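Long-range contacts in thioesterase (Streptomyces sp. WAC02707, PDB 6VAP), which probably hydrolyses thioesters on carrier proteins of the borrelidin assembly line, as a type II thioesterase of the alpha/beta-hydrolase superfamily: residues G35-Y40 / V53-Y58; F95-G100 / G231-L236; P127-Q132 / R213-H218. One frame throughout, in Å; residues are numbered along the deposited sequence.

All three contacts sit in one alpha/beta-hydrolase fold but differ in depth and chemistry. Contacts 1 and 2 reach the same central sheet, on strands 52-56 and 92-97, and touch each other: Y40 packs its hydroxyl against F95 and H97 while bonded to L30 O. Contact 1 is buried and small-grained, alanine against alanine with one straight hydrogen bond and a bridging water. Contact 2 is partly buried; it brings the probable nucleophile to its histidine among aromatic rings. Contact 3, its centre about 16 Å from that of contact 2 and about 15 Å from the centre of the chain, joins two loops through proline-on-tryptophan packing, buried in the middle with exposed residues at its border.

Contact 1: G35-Y40 / V53-Y58; sequences GSATFY and VLAVQY
Q57 reaches from just past the end of strand 52-56 to A37, in the loop that runs from strand 26-30 to helix 41-47. Its CB lies 4.0 Å from A37 CB. From there CG goes anti to the backbone N (chi1 -177°), and a bend at chi2 brings the amide toward the loop. OE1 accepts from A37 N, 2.9 Å away and nearly straight (173° at the hydrogen), though the donor is tilted from the carbonyl plane; S36 CB sits beside the same oxygen. NE2 turns to Q62 and D63, so both ends of the amide are held and its flip is settled.

One residue back, V56 O meets the methyl of A37 (CB to O 3.5 Å). A55 CB touches A37 O at 3.4 Å and A37 CB at 3.8 Å, and on another side Y40 CB; the Y40 hydroxyl goes on to L30 O. At the other end a water over one face of the Y58 ring donates to G35 O and V56 O and accepts from Y58 N. Loop and strand thus meet largely through methyl groups, with the Q57 amide and one water making the polar links across them and R61 a second partner of G35 O.

Contact 2: F95-G100 / G231-L236; sequences FGHSMG and GHFYLL
S98 and H232 belong to what is probably the catalytic Ser-His-Asp triad of this thioesterase. OG of S98 meets NE2 of H232 at 2.6 Å, at the edge of the imidazole and near its plane; it is a short hydrogen bond in which either atom could be the donor. On the far side of that ring ND1 is bonded to D204 OD2, which fixes how the imidazole is turned.

H97, just before the serine, carries much of the remaining contact. With CG anti to the backbone N (chi1 -179°), its ring reaches in among residues 232 to 235. H232 O lies at its edge, 2.9 Å from H97 CE1, and ND1 is taken by S124 OG. The NE2 corner of the H97 ring points at the face of F233 in a T-shaped pair, centroids 4.8 Å apart and planes at 67°.

The turn itself fits the nucleophile elbow of alpha/beta hydrolases, GxSxG, here G96 to G100. S98 has a positive phi (56°), the strained conformation expected at the bend between strand 92-97 and helix 99-113, and the flanking glycines let the two run close together.

One face of the H97 ring is met by L235, whose CD2 makes a CH-pi contact 3.9 Å from the ring centroid; S98 CB is over the opposite face. L235 CD1 meets H97 ND1 at 3.8 Å and also touches the edge of the F95 ring at CZ, beside I242 of helix 239-250.

Contact 3: P127-Q132 / R213-H218; sequences PAPSRQ and RAWSEH
P127 C lies 3.5 Å from W215 NE1. This is where two loops of the alpha/beta-hydrolase fold meet: residues 127-132, which follow strand 120-124, and the 3-10 turn of residues 213-218, which leads off helix 209-213 towards strand 223-228. The indole N-H is bonded to R126 O, so it is satisfied just upstream of P127.

A128 comes next. Its CA sits squarely over the five-membered ring of W215, 3.6 Å from the centroid and 11° off the normal, a CH-pi contact made by the backbone itself. Its CB packs tightly against A214 CB, 3.5 Å away.

P129 continues across the same indole face. CD lies 3.4 Å from the centroid of the six-membered ring, and this one carbon also sits over a face of the H218 imidazole, 3.9 Å from its centroid, so the proline ring ties the two aromatic groups together. F105 and Y186 meet H218 as well.

S130 then reaches the imidazole from its edge: OG and H218 NE2 share a hydrogen bond of 2.9 Å, in which either could be the donor. The hydroxyl lies between the backbone N and the carbonyl carbon (chi1 67°), which turns it to that edge. Last, R131 adds one touch, its CG 3.8 Å from A214 CB.

Contact 1: G35-Y40 / V53-Y58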
ATOM      1  N   GLY A  35       0.818   3.780  -9.452  1.00 24.57           N
ATOM      2  CA  GLY A  35       1.216   2.401  -9.581  1.00 33.00           C
ATOM      3  C   GLY A  35       0.054   1.500  -9.939  1.00 23.75           C
ATOM      4  O   GLY A  35      -1.098   1.863  -9.800  1.00 29.56           O
ATOM      5  N   SER A  36       0.382   0.327 -10.452  1.00 21.64           N
ATOM      6  CA  SER A  36      -0.594  -0.681 -10.833  1.00 28.58           C
ATOM      7  C   SER A  36      -0.313  -1.959 -10.062  1.00 22.91           C
ATOM      8  O   SER A  36       0.746  -2.102  -9.433  1.00 24.37           O
ATOM      9  CB  SER A  36      -0.561  -0.962 -12.343  1.00 32.33           C
ATOM     10  OG  SER A  36      -0.707   0.241 -13.086  1.00 35.76           O
ATOM     11  N   ALA A  37      -1.282  -2.888 -10.130  1.00 25.35           N
ATOM     12  CA  ALA A  37      -1.113  -4.174  -9.467  1.00 27.70           C
ATOM     13  C   ALA A  37       0.108  -4.925  -9.973  1.00 26.20           C
ATOM     14  O   ALA A  37       0.723  -5.682  -9.206  1.00 20.32           O
ATOM     15  CB  ALA A  37      -2.354  -5.032  -9.647  1.00 28.40           C
ATOM     16  N   THR A  38       0.461  -4.748 -11.254  1.00 33.58           N
ATOM     17  CA  THR A  38       1.611  -5.453 -11.808  1.00 43.61           C
ATOM     18  C   THR A  38       2.902  -5.103 -11.074  1.00 34.54           C
ATOM     19  O   THR A  38       3.882  -5.853 -11.158  1.00 33.73           O
ATOM     20  CB  THR A  38       1.758  -5.133 -13.302  1.00 38.83           C
ATOM     21  OG1 THR A  38       1.647  -3.716 -13.512  1.00 29.39           O
ATOM     22  CG2 THR A  38       0.694  -5.825 -14.100  1.00 42.72           C
ATOM     23  N   PHE A  39       2.939  -3.953 -10.396  1.00 26.72           N
ATOM     24  CA  PHE A  39       4.118  -3.575  -9.622  1.00 27.37           C
ATOM     25  C   PHE A  39       4.509  -4.663  -8.623  1.00 25.24           C
ATOM     26  O   PHE A  39       5.695  -4.852  -8.323  1.00 24.52           O
ATOM     27  CB  PHE A  39       3.837  -2.266  -8.887  1.00 23.05           C
ATOM     28  CG  PHE A  39       4.924  -1.846  -7.957  1.00 30.44           C
ATOM     29  CD1 PHE A  39       6.077  -1.234  -8.440  1.00 34.38           C
ATOM     30  CD2 PHE A  39       4.792  -2.017  -6.596  1.00 27.16           C
ATOM     31  CE1 PHE A  39       7.071  -0.833  -7.571  1.00 28.26           C
ATOM     32  CE2 PHE A  39       5.780  -1.611  -5.743  1.00 28.86           C
ATOM     33  CZ  PHE A  39       6.924  -1.038  -6.216  1.00 41.96           C
ATOM     34  N   TYR A  40       3.534  -5.407  -8.104  1.00 21.39           N
ATOM     35  CA  TYR A  40       3.800  -6.423  -7.089  1.00 22.89           C
ATOM     36  C   TYR A  40       4.021  -7.826  -7.637  1.00 30.27           C
ATOM     37  O   TYR A  40       4.084  -8.785  -6.859  1.00 24.93           O
ATOM     38  CB  TYR A  40       2.668  -6.435  -6.091  1.00 20.59           C
ATOM     39  CG  TYR A  40       2.712  -5.240  -5.171  1.00 19.11           C
ATOM     40  CD1 TYR A  40       3.709  -5.127  -4.220  1.00 16.07           C
ATOM     41  CD2 TYR A  40       1.738  -4.235  -5.241  1.00 22.52           C
ATOM     42  CE1 TYR A  40       3.749  -4.018  -3.323  1.00 31.55           C
ATOM     43  CE2 TYR A  40       1.797  -3.127  -4.415  1.00 22.06           C
ATOM     44  CZ  TYR A  40       2.782  -3.027  -3.466  1.00 28.01           C
ATOM     45  OH  TYR A  40       2.807  -1.995  -2.597  1.00 17.83           O
ATOM     46  N   VAL A  53      -0.318 -13.905  -2.479  1.00 32.55           N
ATOM     47  CA  VAL A  53      -0.080 -12.486  -2.710  1.00 38.32           C
ATOM     48  C   VAL A  53      -1.215 -11.925  -3.550  1.00 29.16           C
ATOM     49  O   VAL A  53      -1.463 -12.396  -4.661  1.00 29.00           O
ATOM     50  CB  VAL A  53       1.267 -12.252  -3.405  1.00 36.24           C
ATOM     51  CG1 VAL A  53       1.465 -10.753  -3.667  1.00 32.69           C
ATOM     52  CG2 VAL A  53       2.421 -12.819  -2.554  1.00 35.03           C
ATOM     53  N   LEU A  54      -1.889 -10.908  -3.041  1.00 21.14           N
ATOM     54  CA  LEU A  54      -3.012 -10.282  -3.721  1.00 21.14           C
ATOM     55  C   LEU A  54      -2.627  -8.839  -3.996  1.00 21.57           C
ATOM     56  O   LEU A  54      -2.331  -8.081  -3.063  1.00 27.41           O
ATOM     57  CB  LEU A  54      -4.278 -10.346  -2.879  1.00 26.88           C
ATOM     58  CG  LEU A  54      -4.746 -11.754  -2.521  1.00 29.96           C
ATOM     59  CD1 LEU A  54      -6.037 -11.669  -1.695  1.00 29.10           C
ATOM     60  CD2 LEU A  54      -4.990 -12.583  -3.767  1.00 38.09           C
ATOM     61  N   ALA A  55      -2.656  -8.449  -5.264  1.00 29.63           N
ATOM     62  CA  ALA A  55      -2.229  -7.121  -5.671  1.00 28.14           C
ATOM     63  C   ALA A  55      -3.455  -6.345  -6.139  1.00 21.49           C
ATOM     64  O   ALA A  55      -4.270  -6.856  -6.918  1.00 19.16           O
ATOM     65  CB  ALA A  55      -1.155  -7.207  -6.752  1.00 23.72           C
ATOM     66  N   VAL A  56      -3.597  -5.129  -5.659  1.00 23.27           N
ATOM     67  CA  VAL A  56      -4.799  -4.351  -5.925  1.00 28.34           C
ATOM     68  C   VAL A  56      -4.578  -3.486  -7.158  1.00 16.54           C
ATOM     69  O   VAL A  56      -3.568  -2.792  -7.280  1.00 30.61           O
ATOM     70  CB  VAL A  56      -5.178  -3.505  -4.697  1.00 18.47           C
ATOM     71  CG1 VAL A  56      -6.408  -2.682  -4.950  1.00 24.02           C
ATOM     72  CG2 VAL A  56      -5.386  -4.445  -3.481  1.00 17.19           C
ATOM     73  N   GLN A  57      -5.545  -3.502  -8.046  1.00 20.19           N
ATOM     74  CA  GLN A  57      -5.583  -2.651  -9.225  1.00 19.31           C
ATOM     75  C   GLN A  57      -6.618  -1.566  -9.002  1.00 20.39           C
ATOM     76  O   GLN A  57      -7.814  -1.841  -9.030  1.00 20.44           O
ATOM     77  CB  GLN A  57      -5.933  -3.486 -10.458  1.00 24.00           C
ATOM     78  CG  GLN A  57      -5.938  -2.713 -11.764  1.00 30.14           C
ATOM     79  CD  GLN A  57      -4.557  -2.651 -12.405  1.00 21.86           C
ATOM     80  OE1 GLN A  57      -3.614  -2.231 -11.786  1.00 26.64           O
ATOM     81  NE2 GLN A  57      -4.461  -3.032 -13.663  1.00 27.21           N
ATOM     82  N   TYR A  58      -6.179  -0.329  -8.867  1.00 24.28           N
ATOM     83  CA  TYR A  58      -7.124   0.767  -8.704  1.00 24.43           C
ATOM     84  C   TYR A  58      -7.771   1.125 -10.046  1.00 31.05           C
ATOM     85  O   TYR A  58      -7.192   0.895 -11.110  1.00 24.56           O
ATOM     86  CB  TYR A  58      -6.439   2.002  -8.142  1.00 24.84           C
ATOM     87  CG  TYR A  58      -5.529   1.773  -6.963  1.00 22.67           C
ATOM     88  CD1 TYR A  58      -5.937   1.013  -5.876  1.00 20.52           C
ATOM     89  CD2 TYR A  58      -4.255   2.334  -6.932  1.00 21.93           C
ATOM     90  CE1 TYR A  58      -5.106   0.831  -4.789  1.00 21.67           C
ATOM     91  CE2 TYR A  58      -3.451   2.191  -5.861  1.00 18.85           C
ATOM     92  CZ  TYR A  58      -3.860   1.426  -4.779  1.00 21.92           C
ATOM     93  OH  TYR A  58      -2.980   1.283  -3.712  1.00 22.76           O
TER
HETATM   94  O   HOH W   1      -3.264  -0.171  -8.586  1.00 23.19           O

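Contact 2: F95-G100 / G231-L236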
ATOM      1  N   PHE A  95       0.438  -4.769   2.872  1.00 26.32           N
ATOM      2  CA  PHE A  95       1.649  -4.051   2.506  1.00 23.14           C
ATOM      3  C   PHE A  95       1.264  -2.912   1.580  1.00 17.96           C
ATOM      4  O   PHE A  95       0.604  -3.132   0.557  1.00 21.21           O
ATOM      5  CB  PHE A  95       2.674  -4.972   1.832  1.00 18.39           C
ATOM      6  CG  PHE A  95       3.927  -4.269   1.432  1.00 22.12           C
ATOM      7  CD1 PHE A  95       4.001  -3.581   0.251  1.00 17.56           C
ATOM      8  CD2 PHE A  95       5.061  -4.324   2.249  1.00 25.87           C
ATOM      9  CE1 PHE A  95       5.195  -2.902  -0.100  1.00 26.71           C
ATOM     10  CE2 PHE A  95       6.208  -3.680   1.910  1.00 28.95           C
ATOM     11  CZ  PHE A  95       6.263  -2.936   0.736  1.00 32.37           C
ATOM     12  N   GLY A  96       1.669  -1.695   1.943  1.00 25.16           N
ATOM     13  CA  GLY A  96       1.438  -0.543   1.076  1.00 23.15           C
ATOM     14  C   GLY A  96       2.688   0.305   0.935  1.00 14.06           C
ATOM     15  O   GLY A  96       3.375   0.553   1.928  1.00 18.54           O
ATOM     16  N   HIS A  97       2.969   0.797  -0.262  1.00 18.98           N
ATOM     17  CA  HIS A  97       4.050   1.735  -0.497  1.00 18.70           C
ATOM     18  C   HIS A  97       3.464   3.111  -0.784  1.00 22.02           C
ATOM     19  O   HIS A  97       2.535   3.240  -1.580  1.00 16.90           O
ATOM     20  CB  HIS A  97       4.907   1.248  -1.656  1.00 25.99           C
ATOM     21  CG  HIS A  97       6.064   2.141  -1.952  1.00 22.49           C
ATOM     22  ND1 HIS A  97       7.075   2.384  -1.047  1.00 20.15           N
ATOM     23  CD2 HIS A  97       6.358   2.863  -3.057  1.00 30.73           C
ATOM     24  CE1 HIS A  97       7.956   3.208  -1.592  1.00 24.56           C
ATOM     25  NE2 HIS A  97       7.537   3.523  -2.804  1.00 23.78           N
ATOM     26  N   SER A  98       4.006   4.130  -0.121  1.00 20.51           N
ATOM     27  CA  SER A  98       3.651   5.530  -0.328  1.00 25.62           C
ATOM     28  C   SER A  98       2.159   5.690  -0.123  1.00 20.35           C
ATOM     29  O   SER A  98       1.647   5.360   0.943  1.00 22.62           O
ATOM     30  CB  SER A  98       4.126   6.023  -1.688  1.00 25.38           C
ATOM     31  OG  SER A  98       4.218   7.441  -1.707  1.00 26.88           O
ATOM     32  N   MET A  99       1.436   6.173  -1.118  1.00 26.03           N
ATOM     33  CA  MET A  99      -0.003   6.314  -0.945  1.00 26.03           C
ATOM     34  C   MET A  99      -0.650   4.982  -0.562  1.00 22.55           C
ATOM     35  O   MET A  99      -1.576   4.945   0.258  1.00 20.52           O
ATOM     36  CB  MET A  99      -0.633   6.867  -2.215  1.00 29.31           C
ATOM     37  CG  MET A  99      -2.123   7.126  -2.119  1.00 52.10           C
ATOM     38  SD  MET A  99      -3.144   5.906  -2.984  1.00 66.31           S
ATOM     39  CE  MET A  99      -2.718   6.265  -4.650  1.00 38.75           C
ATOM     40  N   GLY A 100      -0.169   3.876  -1.131  1.00 25.75           N
ATOM     41  CA  GLY A 100      -0.665   2.570  -0.739  1.00 23.31           C
ATOM     42  C   GLY A 100      -0.564   2.303   0.749  1.00 18.91           C
ATOM     43  O   GLY A 100      -1.339   1.501   1.285  1.00 23.37           O
ATOM     44  N   GLY A 231      16.008   6.631  -1.319  1.00 20.87           N
ATOM     45  CA  GLY A 231      14.943   7.612  -1.268  1.00 20.86           C
ATOM     46  C   GLY A 231      13.577   6.981  -1.304  1.00 18.92           C
ATOM     47  O   GLY A 231      13.409   5.876  -0.803  1.00 18.56           O
ATOM     48  N   HIS A 232      12.609   7.685  -1.893  1.00 20.18           N
ATOM     49  CA  HIS A 232      11.205   7.297  -1.814  1.00 19.62           C
ATOM     50  C   HIS A 232      10.956   5.921  -2.412  1.00 20.63           C
ATOM     51  O   HIS A 232      10.030   5.227  -1.991  1.00 23.60           O
ATOM     52  CB  HIS A 232      10.334   8.321  -2.541  1.00 29.53           C
ATOM     53  CG  HIS A 232       8.888   8.252  -2.167  1.00 27.07           C
ATOM     54  ND1 HIS A 232       8.421   8.587  -0.911  1.00 34.01           N
ATOM     55  CD2 HIS A 232       7.803   7.892  -2.891  1.00 35.27           C
ATOM     56  CE1 HIS A 232       7.107   8.452  -0.885  1.00 28.49           C
ATOM     57  NE2 HIS A 232       6.709   8.024  -2.072  1.00 40.67           N
ATOM     58  N   PHE A 233      11.728   5.534  -3.424  1.00 21.49           N
ATOM     59  CA  PHE A 233      11.669   4.197  -4.009  1.00 19.55           C
ATOM     60  C   PHE A 233      12.908   3.353  -3.701  1.00 20.05           C
ATOM     61  O   PHE A 233      13.431   2.611  -4.555  1.00 17.81           O
ATOM     62  CB  PHE A 233      11.421   4.309  -5.501  1.00 21.41           C
ATOM     63  CG  PHE A 233       9.971   4.644  -5.821  1.00 20.12           C
ATOM     64  CD1 PHE A 233       9.525   5.943  -5.767  1.00 41.13           C
ATOM     65  CD2 PHE A 233       9.073   3.651  -6.135  1.00 20.04           C
ATOM     66  CE1 PHE A 233       8.197   6.260  -6.061  1.00 49.56           C
ATOM     67  CE2 PHE A 233       7.748   3.939  -6.431  1.00 21.62           C
ATOM     68  CZ  PHE A 233       7.316   5.266  -6.400  1.00 35.40           C
ATOM     69  N   TYR A 234      13.401   3.508  -2.462  1.00 18.69           N
ATOM     70  CA  TYR A 234      14.424   2.604  -1.946  1.00 16.68           C
ATOM     71  C   TYR A 234      14.080   1.141  -2.215  1.00 16.52           C
ATOM     72  O   TYR A 234      14.967   0.319  -2.430  1.00 22.85           O
ATOM     73  CB  TYR A 234      14.596   2.824  -0.440  1.00 14.34           C
ATOM     74  CG  TYR A 234      13.441   2.191   0.308  1.00 28.70           C
ATOM     75  CD1 TYR A 234      12.225   2.828   0.394  1.00 26.43           C
ATOM     76  CD2 TYR A 234      13.562   0.923   0.879  1.00 20.16           C
ATOM     77  CE1 TYR A 234      11.140   2.221   1.048  1.00 27.77           C
ATOM     78  CE2 TYR A 234      12.495   0.315   1.505  1.00 24.50           C
ATOM     79  CZ  TYR A 234      11.292   0.965   1.575  1.00 30.01           C
ATOM     80  OH  TYR A 234      10.261   0.363   2.203  1.00 30.76           O
ATOM     81  N   LEU A 235      12.815   0.779  -2.194  1.00 20.76           N
ATOM     82  CA  LEU A 235      12.463  -0.634  -2.168  1.00 21.32           C
ATOM     83  C   LEU A 235      12.831  -1.358  -3.454  1.00 19.80           C
ATOM     84  O   LEU A 235      12.917  -2.592  -3.462  1.00 23.00           O
ATOM     85  CB  LEU A 235      10.950  -0.766  -1.893  1.00 23.74           C
ATOM     86  CG  LEU A 235       9.978  -0.507  -3.042  1.00 19.89           C
ATOM     87  CD1 LEU A 235       8.534  -0.824  -2.515  1.00 26.76           C
ATOM     88  CD2 LEU A 235      10.005   0.899  -3.538  1.00 22.04           C
ATOM     89  N   LEU A 236      13.043  -0.621  -4.545  1.00 19.17           N
ATOM     90  CA  LEU A 236      13.481  -1.276  -5.778  1.00 19.84           C
ATOM     91  C   LEU A 236      14.894  -1.821  -5.638  1.00 33.64           C
ATOM     92  O   LEU A 236      15.239  -2.832  -6.245  1.00 42.66           O
ATOM     93  CB  LEU A 236      13.412  -0.305  -6.949  1.00 25.02           C
ATOM     94  CG  LEU A 236      12.035   0.366  -7.133  1.00 38.26           C
ATOM     95  CD1 LEU A 236      12.027   1.231  -8.382  1.00 37.64           C
ATOM     96  CD2 LEU A 236      10.924  -0.666  -7.231  1.00 32.51           C
TER

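Contact 3: P127-Q132 / R213-H218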
ATOM      1  N   PRO A 127       4.543   9.094   5.696  1.00 25.21           N
ATOM      2  CA  PRO A 127       4.384   9.574   7.071  1.00 26.18           C
ATOM      3  C   PRO A 127       3.215   8.854   7.726  1.00 15.70           C
ATOM      4  O   PRO A 127       2.268   8.411   7.070  1.00 19.97           O
ATOM      5  CB  PRO A 127       4.115  11.076   6.900  1.00 25.04           C
ATOM      6  CG  PRO A 127       4.570  11.404   5.563  1.00 18.59           C
ATOM      7  CD  PRO A 127       4.292  10.174   4.724  1.00 15.06           C
ATOM      8  N   ALA A 128       3.264   8.756   9.044  1.00 21.19           N
ATOM      9  CA  ALA A 128       2.103   8.304   9.814  1.00 17.27           C
ATOM     10  C   ALA A 128       0.829   9.054   9.423  1.00 16.83           C
ATOM     11  O   ALA A 128       0.884  10.229   9.074  1.00 19.28           O
ATOM     12  CB  ALA A 128       2.395   8.471  11.299  1.00 18.31           C
ATOM     13  N   PRO A 129      -0.326   8.408   9.487  1.00 22.55           N
ATOM     14  CA  PRO A 129      -1.566   9.129   9.155  1.00 27.37           C
ATOM     15  C   PRO A 129      -1.764  10.384   9.982  1.00 35.19           C
ATOM     16  O   PRO A 129      -2.269  11.388   9.457  1.00 21.13           O
ATOM     17  CB  PRO A 129      -2.665   8.099   9.448  1.00 34.28           C
ATOM     18  CG  PRO A 129      -1.984   6.770   9.273  1.00 35.32           C
ATOM     19  CD  PRO A 129      -0.549   6.968   9.702  1.00 27.21           C
ATOM     20  N   SER A 130      -1.347  10.367  11.252  1.00 23.06           N
ATOM     21  CA  SER A 130      -1.392  11.550  12.103  1.00 25.35           C
ATOM     22  C   SER A 130      -0.328  12.592  11.750  1.00 27.45           C
ATOM     23  O   SER A 130      -0.327  13.688  12.325  1.00 27.45           O
ATOM     24  CB  SER A 130      -1.236  11.121  13.561  1.00 33.84           C
ATOM     25  OG  SER A 130       0.074  10.577  13.822  1.00 29.01           O
ATOM     26  N   ARG A 131       0.584  12.287  10.837  1.00 25.00           N
ATOM     27  CA  ARG A 131       1.592  13.247  10.410  1.00 33.44           C
ATOM     28  C   ARG A 131       1.503  13.552   8.918  1.00 35.31           C
ATOM     29  O   ARG A 131       2.461  14.053   8.325  1.00 28.25           O
ATOM     30  CB  ARG A 131       2.986  12.738  10.779  1.00 35.70           C
ATOM     31  CG  ARG A 131       3.269  12.691  12.267  1.00 38.78           C
ATOM     32  CD  ARG A 131       3.143  14.065  12.918  1.00 39.37           C
ATOM     33  NE  ARG A 131       3.816  15.103  12.147  1.00 49.17           N
ATOM     34  CZ  ARG A 131       5.085  15.461  12.309  1.00 44.87           C
ATOM     35  NH1 ARG A 131       5.827  14.875  13.236  1.00 46.43           N
ATOM     36  NH2 ARG A 131       5.602  16.414  11.539  1.00 39.05           N
ATOM     37  N   GLN A 132       0.353  13.285   8.310  1.00 27.13           N
ATOM     38  CA  GLN A 132       0.096  13.686   6.933  1.00 26.39           C
ATOM     39  C   GLN A 132       0.510  15.136   6.693  1.00 28.11           C
ATOM     40  O   GLN A 132       0.090  16.046   7.418  1.00 29.90           O
ATOM     41  CB  GLN A 132      -1.408  13.512   6.618  1.00 32.55           C
ATOM     42  CG  GLN A 132      -1.900  14.173   5.364  1.00 27.64           C
ATOM     43  CD  GLN A 132      -1.519  13.382   4.125  1.00 38.45           C
ATOM     44  OE1 GLN A 132      -1.059  12.250   4.234  1.00 24.77           O
ATOM     45  NE2 GLN A 132      -1.728  13.963   2.948  1.00 32.64           N
ATOM     46  N   ARG A 213       8.519   7.148  12.323  1.00 21.40           N
ATOM     47  CA  ARG A 213       8.411   6.589  13.664  1.00 25.97           C
ATOM     48  C   ARG A 213       7.012   6.817  14.229  1.00 19.49           C
ATOM     49  O   ARG A 213       6.558   6.050  15.076  1.00 24.88           O
ATOM     50  CB  ARG A 213       9.518   7.201  14.562  1.00 30.73           C
ATOM     51  CG  ARG A 213       9.471   6.783  16.021  1.00 60.38           C
ATOM     52  CD  ARG A 213       9.976   5.369  16.204  1.00 71.05           C
ATOM     53  NE  ARG A 213      11.359   5.210  15.756  1.00 79.47           N
ATOM     54  CZ  ARG A 213      12.081   4.106  15.934  1.00 90.40           C
ATOM     55  NH1 ARG A 213      11.555   3.056  16.555  1.00 95.06           N
ATOM     56  NH2 ARG A 213      13.331   4.051  15.488  1.00 90.59           N
ATOM     57  N   ALA A 214       6.320   7.874  13.797  1.00 24.63           N
ATOM     58  CA  ALA A 214       5.019   8.177  14.367  1.00 20.25           C
ATOM     59  C   ALA A 214       4.012   7.082  14.051  1.00 23.54           C
ATOM     60  O   ALA A 214       2.974   7.015  14.707  1.00 19.98           O
ATOM     61  CB  ALA A 214       4.523   9.519  13.856  1.00 20.96           C
ATOM     62  N   TRP A 215       4.307   6.181  13.107  1.00 20.35           N
ATOM     63  CA  TRP A 215       3.408   5.052  12.905  1.00 22.98           C
ATOM     64  C   TRP A 215       3.234   4.259  14.186  1.00 26.42           C
ATOM     65  O   TRP A 215       2.202   3.616  14.365  1.00 23.66           O
ATOM     66  CB  TRP A 215       3.919   4.155  11.797  1.00 20.58           C
ATOM     67  CG  TRP A 215       3.581   4.597  10.406  1.00 16.43           C
ATOM     68  CD1 TRP A 215       4.430   5.287   9.525  1.00 16.96           C
ATOM     69  CD2 TRP A 215       2.383   4.352   9.670  1.00 23.49           C
ATOM     70  NE1 TRP A 215       3.819   5.469   8.306  1.00 26.56           N
ATOM     71  CE2 TRP A 215       2.558   4.934   8.374  1.00 22.00           C
ATOM     72  CE3 TRP A 215       1.154   3.775   9.987  1.00 25.07           C
ATOM     73  CZ2 TRP A 215       1.548   4.903   7.403  1.00 17.10           C
ATOM     74  CZ3 TRP A 215       0.187   3.724   9.032  1.00 25.43           C
ATOM     75  CH2 TRP A 215       0.371   4.285   7.755  1.00 25.75           C
ATOM     76  N   SER A 216       4.214   4.291  15.081  1.00 20.74           N
ATOM     77  CA  SER A 216       4.096   3.587  16.350  1.00 27.33           C
ATOM     78  C   SER A 216       2.907   4.064  17.176  1.00 30.19           C
ATOM     79  O   SER A 216       2.454   3.339  18.072  1.00 23.67           O
ATOM     80  CB  SER A 216       5.387   3.785  17.167  1.00 23.79           C
ATOM     81  OG  SER A 216       5.511   5.116  17.649  1.00 28.92           O
ATOM     82  N   GLU A 217       2.420   5.275  16.924  1.00 26.62           N
ATOM     83  CA  GLU A 217       1.339   5.847  17.708  1.00 24.77           C
ATOM     84  C   GLU A 217      -0.030   5.383  17.245  1.00 31.79           C
ATOM     85  O   GLU A 217      -1.034   5.811  17.828  1.00 28.56           O
ATOM     86  CB  GLU A 217       1.419   7.375  17.657  1.00 41.40           C
ATOM     87  CG  GLU A 217       2.644   7.959  18.368  1.00 60.89           C
ATOM     88  CD  GLU A 217       2.958   9.376  17.926  1.00 71.85           C
ATOM     89  OE1 GLU A 217       2.023  10.089  17.514  1.00 77.00           O
ATOM     90  OE2 GLU A 217       4.139   9.781  17.981  1.00 69.12           O
ATOM     91  N   HIS A 218      -0.089   4.527  16.227  1.00 31.21           N
ATOM     92  CA  HIS A 218      -1.350   4.096  15.644  1.00 31.51           C
ATOM     93  C   HIS A 218      -1.680   2.633  15.897  1.00 22.02           C
ATOM     94  O   HIS A 218      -2.684   2.130  15.377  1.00 26.99           O
ATOM     95  CB  HIS A 218      -1.337   4.359  14.148  1.00 20.26           C
ATOM     96  CG  HIS A 218      -1.342   5.813  13.793  1.00 24.06           C
ATOM     97  ND1 HIS A 218      -2.503   6.517  13.576  1.00 22.46           N
ATOM     98  CD2 HIS A 218      -0.341   6.716  13.659  1.00 20.20           C
ATOM     99  CE1 HIS A 218      -2.220   7.768  13.277  1.00 32.64           C
ATOM    100  NE2 HIS A 218      -0.914   7.925  13.347  1.00 22.97           N
TER
HETATM  101  O   HOH W   2       1.529  11.760  15.375  1.00 35.75           O